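Side-chain contacts in short chain dehydrogenase/reductase (Acinetobacter baumannii, PDB 4IUY), which probably catalyses NAD(P)-dependent oxidation or reduction, as a Rossmann-fold short-chain dehydrogenase/reductase: residues D[41-46]-D[245-250]; D[159-164]-D[249-254]. All blocks are in the same frame, centred on the assembly; numbering follows the deposited sequence.

Interaction 1 of 2, residues D[41-46]-D[245-250]; sequences HHIAEL and GPLLLL
Leu247 meets Ile43 and Leu46 in a buried, wholly aliphatic helix-to-helix contact, formed where helix 38-49 and helix 244-251 lie beside each other against the parallel sheet of the Rossmann fold. The backbones stay well apart, with Ile43 CA 8.4 Å from Leu247 CA, and the gap is bridged by side chains. Leu247 supplies one branch for both partners: its CD1 touches Leu46 CD2 at 3.9 Å and Ile43 CG1 at 4.0 Å; the two residues are three positions, about one turn, apart on the facing helix. With CG anti to its carbonyl carbon (chi1 -78°), Leu247 extends CD1 across to that helix. Leu46 reaches the same methyl with CG anti to the backbone N (chi1 168°), which brings CD2 against CD1 and within 4.2 Å of Leu247 CB. Ile43 and Leu247 cross at about a right angle, with CG1 of the isoleucine the nearest atom and its CD1 slightly farther off. Leu247 also packs on Ile206 of strand 202-208, and nearby His42 NE2 is hydrogen-bonded to Asn244 OD1 at the start of helix 244-251. Between the three touching side chains only methyl and methylene groups meet, which implies cohesion through dispersion and the exclusion of water.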
loop_
_atom_site.group_PDB
_atom_site.type_symbol
_atom_site.label_atom_id
_atom_site.label_comp_id
_atom_site.label_asym_id
_atom_site.label_seq_id
_atom_site.Cartn_x
_atom_site.Cartn_y
_atom_site.Cartn_z
ATOM N N HIS D 41 -24.646 -12.281 -13.983
ATOM C CA HIS D 41 -25.815 -13.150 -13.774
ATOM C C HIS D 41 -25.901 -13.614 -12.316
ATOM O O HIS D 41 -26.979 -13.645 -11.677
ATOM C CB HIS D 41 -25.711 -14.388 -14.670
ATOM C CG HIS D 41 -26.292 -14.204 -16.038
ATOM N ND1 HIS D 41 -26.033 -13.096 -16.818
ATOM C CD2 HIS D 41 -27.113 -14.998 -16.774
ATOM C CE1 HIS D 41 -26.673 -13.210 -17.972
ATOM N NE2 HIS D 41 -27.331 -14.354 -17.970
ATOM N N HIS D 42 -24.743 -14.021 -11.821
ATOM C CA HIS D 42 -24.624 -14.510 -10.478
ATOM C C HIS D 42 -25.046 -13.426 -9.484
ATOM O O HIS D 42 -25.814 -13.685 -8.562
ATOM C CB HIS D 42 -23.167 -14.973 -10.207
ATOM C CG HIS D 42 -22.935 -15.358 -8.792
ATOM N ND1 HIS D 42 -23.205 -16.624 -8.314
ATOM C CD2 HIS D 42 -22.524 -14.630 -7.727
ATOM C CE1 HIS D 42 -22.932 -16.665 -7.020
ATOM N NE2 HIS D 42 -22.525 -15.469 -6.638
ATOM N N ILE D 43 -24.534 -12.213 -9.695
ATOM C CA ILE D 43 -24.806 -11.094 -8.813
ATOM C C ILE D 43 -26.290 -10.785 -8.820
ATOM O O ILE D 43 -26.886 -10.647 -7.748
ATOM C CB ILE D 43 -23.989 -9.851 -9.191
ATOM C CG1 ILE D 43 -22.507 -10.110 -8.898
ATOM C CG2 ILE D 43 -24.475 -8.602 -8.435
ATOM C CD1 ILE D 43 -21.598 -8.966 -9.316
ATOM N N ALA D 44 -26.881 -10.731 -10.016
ATOM C CA ALA D 44 -28.306 -10.486 -10.138
ATOM C C ALA D 44 -29.108 -11.506 -9.362
ATOM O O ALA D 44 -30.016 -11.160 -8.611
ATOM C CB ALA D 44 -28.743 -10.512 -11.609
ATOM N N GLU D 45 -28.726 -12.763 -9.519
ATOM C CA GLU D 45 -29.467 -13.836 -8.898
ATOM C C GLU D 45 -29.299 -13.821 -7.389
ATOM O O GLU D 45 -30.248 -14.091 -6.656
ATOM C CB GLU D 45 -29.041 -15.153 -9.507
ATOM C CG GLU D 45 -29.954 -16.276 -9.206
ATOM C CD GLU D 45 -30.055 -17.227 -10.349
ATOM O OE1 GLU D 45 -29.499 -16.933 -11.429
ATOM O OE2 GLU D 45 -30.631 -18.308 -10.139
ATOM N N LEU D 46 -28.099 -13.478 -6.935
ATOM C CA LEU D 46 -27.818 -13.349 -5.513
ATOM C C LEU D 46 -28.735 -12.310 -4.836
ATOM O O LEU D 46 -29.370 -12.611 -3.826
ATOM C CB LEU D 46 -26.343 -12.975 -5.286
ATOM C CG LEU D 46 -26.033 -12.531 -3.848
ATOM C CD1 LEU D 46 -26.196 -13.706 -2.895
ATOM C CD2 LEU D 46 -24.653 -11.936 -3.718
ATOM N N GLY D 245 -20.643 -12.820 0.408
ATOM C CA GLY D 245 -20.488 -12.146 1.683
ATOM C C GLY D 245 -20.086 -10.686 1.567
ATOM O O GLY D 245 -20.746 -9.828 2.139
ATOM N N PRO D 246 -18.975 -10.400 0.874
ATOM C CA PRO D 246 -18.576 -9.002 0.674
ATOM C C PRO D 246 -19.638 -8.159 -0.062
ATOM O O PRO D 246 -19.827 -6.989 0.273
ATOM C CB PRO D 246 -17.312 -9.121 -0.182
ATOM C CG PRO D 246 -16.753 -10.463 0.134
ATOM C CD PRO D 246 -17.946 -11.353 0.387
ATOM N N LEU D 247 -20.311 -8.742 -1.047
ATOM C CA LEU D 247 -21.353 -8.023 -1.807
ATOM C C LEU D 247 -22.501 -7.597 -0.921
ATOM O O LEU D 247 -22.978 -6.469 -1.016
ATOM C CB LEU D 247 -21.895 -8.871 -2.961
ATOM C CG LEU D 247 -21.024 -8.948 -4.215
ATOM C CD1 LEU D 247 -21.477 -10.136 -5.074
ATOM C CD2 LEU D 247 -21.101 -7.647 -5.001
ATOM N N LEU D 248 -22.950 -8.518 -0.074
ATOM C CA LEU D 248 -24.054 -8.248 0.823
ATOM C C LEU D 248 -23.642 -7.260 1.909
ATOM O O LEU D 248 -24.426 -6.359 2.261
ATOM C CB LEU D 248 -24.610 -9.543 1.423
ATOM C CG LEU D 248 -25.403 -10.453 0.477
ATOM C CD1 LEU D 248 -25.927 -11.664 1.189
ATOM C CD2 LEU D 248 -26.553 -9.707 -0.196
ATOM N N LEU D 249 -22.412 -7.395 2.399
ATOM C CA LEU D 249 -21.860 -6.455 3.376
ATOM C C LEU D 249 -21.906 -5.018 2.864
ATOM O O LEU D 249 -22.356 -4.124 3.564
ATOM C CB LEU D 249 -20.402 -6.813 3.711
ATOM C CG LEU D 249 -19.625 -5.855 4.620
ATOM C CD1 LEU D 249 -20.192 -5.876 6.055
ATOM C CD2 LEU D 249 -18.153 -6.175 4.600
ATOM N N LEU D 250 -21.388 -4.799 1.654
ATOM C CA LEU D 250 -21.221 -3.460 1.096
ATOM C C LEU D 250 -22.512 -2.876 0.517
ATOM O O LEU D 250 -22.546 -1.703 0.131
ATOM C CB LEU D 250 -20.114 -3.460 0.046
ATOM C CG LEU D 250 -18.744 -3.875 0.593
ATOM C CD1 LEU D 250 -17.718 -3.899 -0.535
ATOM C CD2 LEU D 250 -18.296 -2.943 1.739
#

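Interaction 2 of 2, residues D[159-164]-D[249-254]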
loop_
_atom_site.group_PDB
_atom_site.type_symbol
_atom_site.label_atom_id
_atom_site.label_comp_id
_atom_site.label_asym_id
_atom_site.label_seq_id
_atom_site.Cartn_x
_atom_site.Cartn_y
_atom_site.Cartn_z
ATOM N N SER D 159 -25.546 3.200 -1.845
ATOM C CA SER D 159 -24.235 2.570 -1.861
ATOM C C SER D 159 -23.766 2.296 -3.269
ATOM O O SER D 159 -24.551 1.995 -4.174
ATOM C CB SER D 159 -24.261 1.261 -1.073
ATOM O OG SER D 159 -24.536 1.499 0.295
ATOM N N ILE D 160 -22.460 2.380 -3.429
ATOM C CA ILE D 160 -21.788 2.063 -4.669
ATOM C C ILE D 160 -20.716 0.999 -4.414
ATOM O O ILE D 160 -19.961 1.094 -3.446
ATOM C CB ILE D 160 -21.141 3.300 -5.267
ATOM C CG1 ILE D 160 -22.212 4.351 -5.573
ATOM C CG2 ILE D 160 -20.322 2.910 -6.516
ATOM C CD1 ILE D 160 -21.652 5.670 -6.075
ATOM N N ILE D 161 -20.693 -0.021 -5.261
ATOM C CA ILE D 161 -19.705 -1.076 -5.196
ATOM C C ILE D 161 -19.001 -1.171 -6.561
ATOM O O ILE D 161 -19.659 -1.400 -7.591
ATOM C CB ILE D 161 -20.350 -2.437 -4.865
ATOM C CG1 ILE D 161 -21.192 -2.365 -3.591
ATOM C CG2 ILE D 161 -19.311 -3.542 -4.783
ATOM C CD1 ILE D 161 -22.000 -3.661 -3.364
ATOM N N ASN D 162 -17.683 -0.956 -6.573
ATOM C CA ASN D 162 -16.878 -1.107 -7.783
ATOM C C ASN D 162 -16.219 -2.459 -7.829
ATOM O O ASN D 162 -15.494 -2.845 -6.917
ATOM C CB ASN D 162 -15.797 -0.005 -7.873
ATOM C CG ASN D 162 -16.398 1.395 -8.092
ATOM O OD1 ASN D 162 -17.372 1.541 -8.833
ATOM N ND2 ASN D 162 -15.824 2.418 -7.449
ATOM N N ILE D 163 -16.469 -3.210 -8.885
ATOM C CA ILE D 163 -15.719 -4.433 -9.016
ATOM C C ILE D 163 -14.389 -4.101 -9.667
ATOM O O ILE D 163 -14.326 -3.710 -10.842
ATOM C CB ILE D 163 -16.447 -5.502 -9.817
ATOM C CG1 ILE D 163 -17.868 -5.678 -9.296
ATOM C CG2 ILE D 163 -15.660 -6.801 -9.737
ATOM C CD1 ILE D 163 -17.938 -5.968 -7.833
ATOM N N THR D 164 -13.317 -4.211 -8.889
ATOM C CA THR D 164 -12.001 -3.996 -9.471
ATOM C C THR D 164 -11.384 -5.345 -9.856
ATOM O O THR D 164 -11.890 -6.018 -10.743
ATOM C CB THR D 164 -11.093 -3.133 -8.542
ATOM O OG1 THR D 164 -10.859 -3.779 -7.279
ATOM C CG2 THR D 164 -11.761 -1.768 -8.325
ATOM N N LEU D 249 -22.412 -7.395 2.399
ATOM C CA LEU D 249 -21.860 -6.455 3.376
ATOM C C LEU D 249 -21.906 -5.018 2.864
ATOM O O LEU D 249 -22.356 -4.124 3.564
ATOM C CB LEU D 249 -20.402 -6.813 3.711
ATOM C CG LEU D 249 -19.625 -5.855 4.620
ATOM C CD1 LEU D 249 -20.192 -5.876 6.055
ATOM C CD2 LEU D 249 -18.153 -6.175 4.600
ATOM N N LEU D 250 -21.388 -4.799 1.654
ATOM C CA LEU D 250 -21.221 -3.460 1.096
ATOM C C LEU D 250 -22.512 -2.876 0.517
ATOM O O LEU D 250 -22.546 -1.703 0.131
ATOM C CB LEU D 250 -20.114 -3.460 0.046
ATOM C CG LEU D 250 -18.744 -3.875 0.593
ATOM C CD1 LEU D 250 -17.718 -3.899 -0.535
ATOM C CD2 LEU D 250 -18.296 -2.943 1.739
ATOM N N ALA D 251 -23.557 -3.702 0.412
ATOM C CA ALA D 251 -24.837 -3.236 -0.089
ATOM C C ALA D 251 -25.862 -3.021 1.024
ATOM O O ALA D 251 -26.977 -2.562 0.772
ATOM C CB ALA D 251 -25.393 -4.179 -1.122
ATOM N N SER D 252 -25.512 -3.379 2.249
ATOM C CA SER D 252 -26.503 -3.328 3.311
ATOM C C SER D 252 -26.093 -2.393 4.453
ATOM O O SER D 252 -25.052 -1.725 4.408
ATOM C CB SER D 252 -26.795 -4.737 3.837
ATOM O OG SER D 252 -25.620 -5.364 4.359
ATOM N N GLN D 253 -26.959 -2.318 5.449
ATOM C CA GLN D 253 -26.691 -1.561 6.649
ATOM C C GLN D 253 -25.393 -2.016 7.324
ATOM O O GLN D 253 -24.637 -1.197 7.833
ATOM C CB GLN D 253 -27.887 -1.704 7.610
ATOM C CG GLN D 253 -27.617 -1.245 9.039
ATOM C CD GLN D 253 -28.877 -1.153 9.883
ATOM O OE1 GLN D 253 -29.526 -0.108 9.919
ATOM N NE2 GLN D 253 -29.241 -2.249 10.551
ATOM N N ALA D 254 -25.109 -3.312 7.254
ATOM C CA ALA D 254 -23.916 -3.882 7.869
ATOM C C ALA D 254 -22.636 -3.152 7.475
ATOM O O ALA D 254 -21.676 -3.124 8.241
ATOM C CB ALA D 254 -23.804 -5.353 7.517
HETATM O O HOH W 1 -20.258 0.220 -0.713
#
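Ile161 reaches from strand 159-163 to Leu250 and Ala251, its CB directed at them, in the packing of a helix on an inner strand of the parallel sheet, as in Rossmann-type folds. From CB, the CG1 branch lies anti to the carbonyl carbon (chi1 -54°) and the chain then runs extended (chi2 172°) over Leu250 and Ala251. CG1 comes first, 3.9 Å from Leu250 CB and 4.0 Å from Leu250 O. At the tip, CD1 also lies 3.9 Å from Leu250 CB and settles 4.1 Å from Ala251 CB, so one methyl spans two successive residues. Two positions back along the strand, on the same face, Ser159 brings its CB to 3.6 Å from Leu250 O, while its hydroxyl is hydrogen-bonded to Asn202 OD1 of the adjacent strand 202-208. Water 1 completes the join: it donates to Ile160 O at 2.9 Å and to Leu250 O at 3.1 Å. Leu250 also packs on Ile206 and Ile263, and touches Asn204, of the next strands. Direct contact between the segments is thus by van der Waals packing, and the polar link between two buried carbonyls, neither able to donate to the other, depends on a water that supplies both protons.

In the fold
Both interactions use helix 244-251, which packs over one face of the parallel sheet: interaction 1 joins its side to helix 38-49, and interaction 2 joins Leu250 and Ala251 to the inner strand 159-163, between strands 108-111 and 202-208. Their centres lie about 9 Å apart, and they touch where Leu247 O sits 3.8 Å from Ile161 CD1. Ile206 of strand 202-208 lies beneath both, packing on Leu247, Leu250 and Ile161. Helix 38-49 follows the first strand of the fold, as does the helix beside the dinucleotide site in Rossmann relatives; the structure is the apo form. Both contacts also adjoin a second subunit, whose Gly245 packs on Leu249, shared by the two.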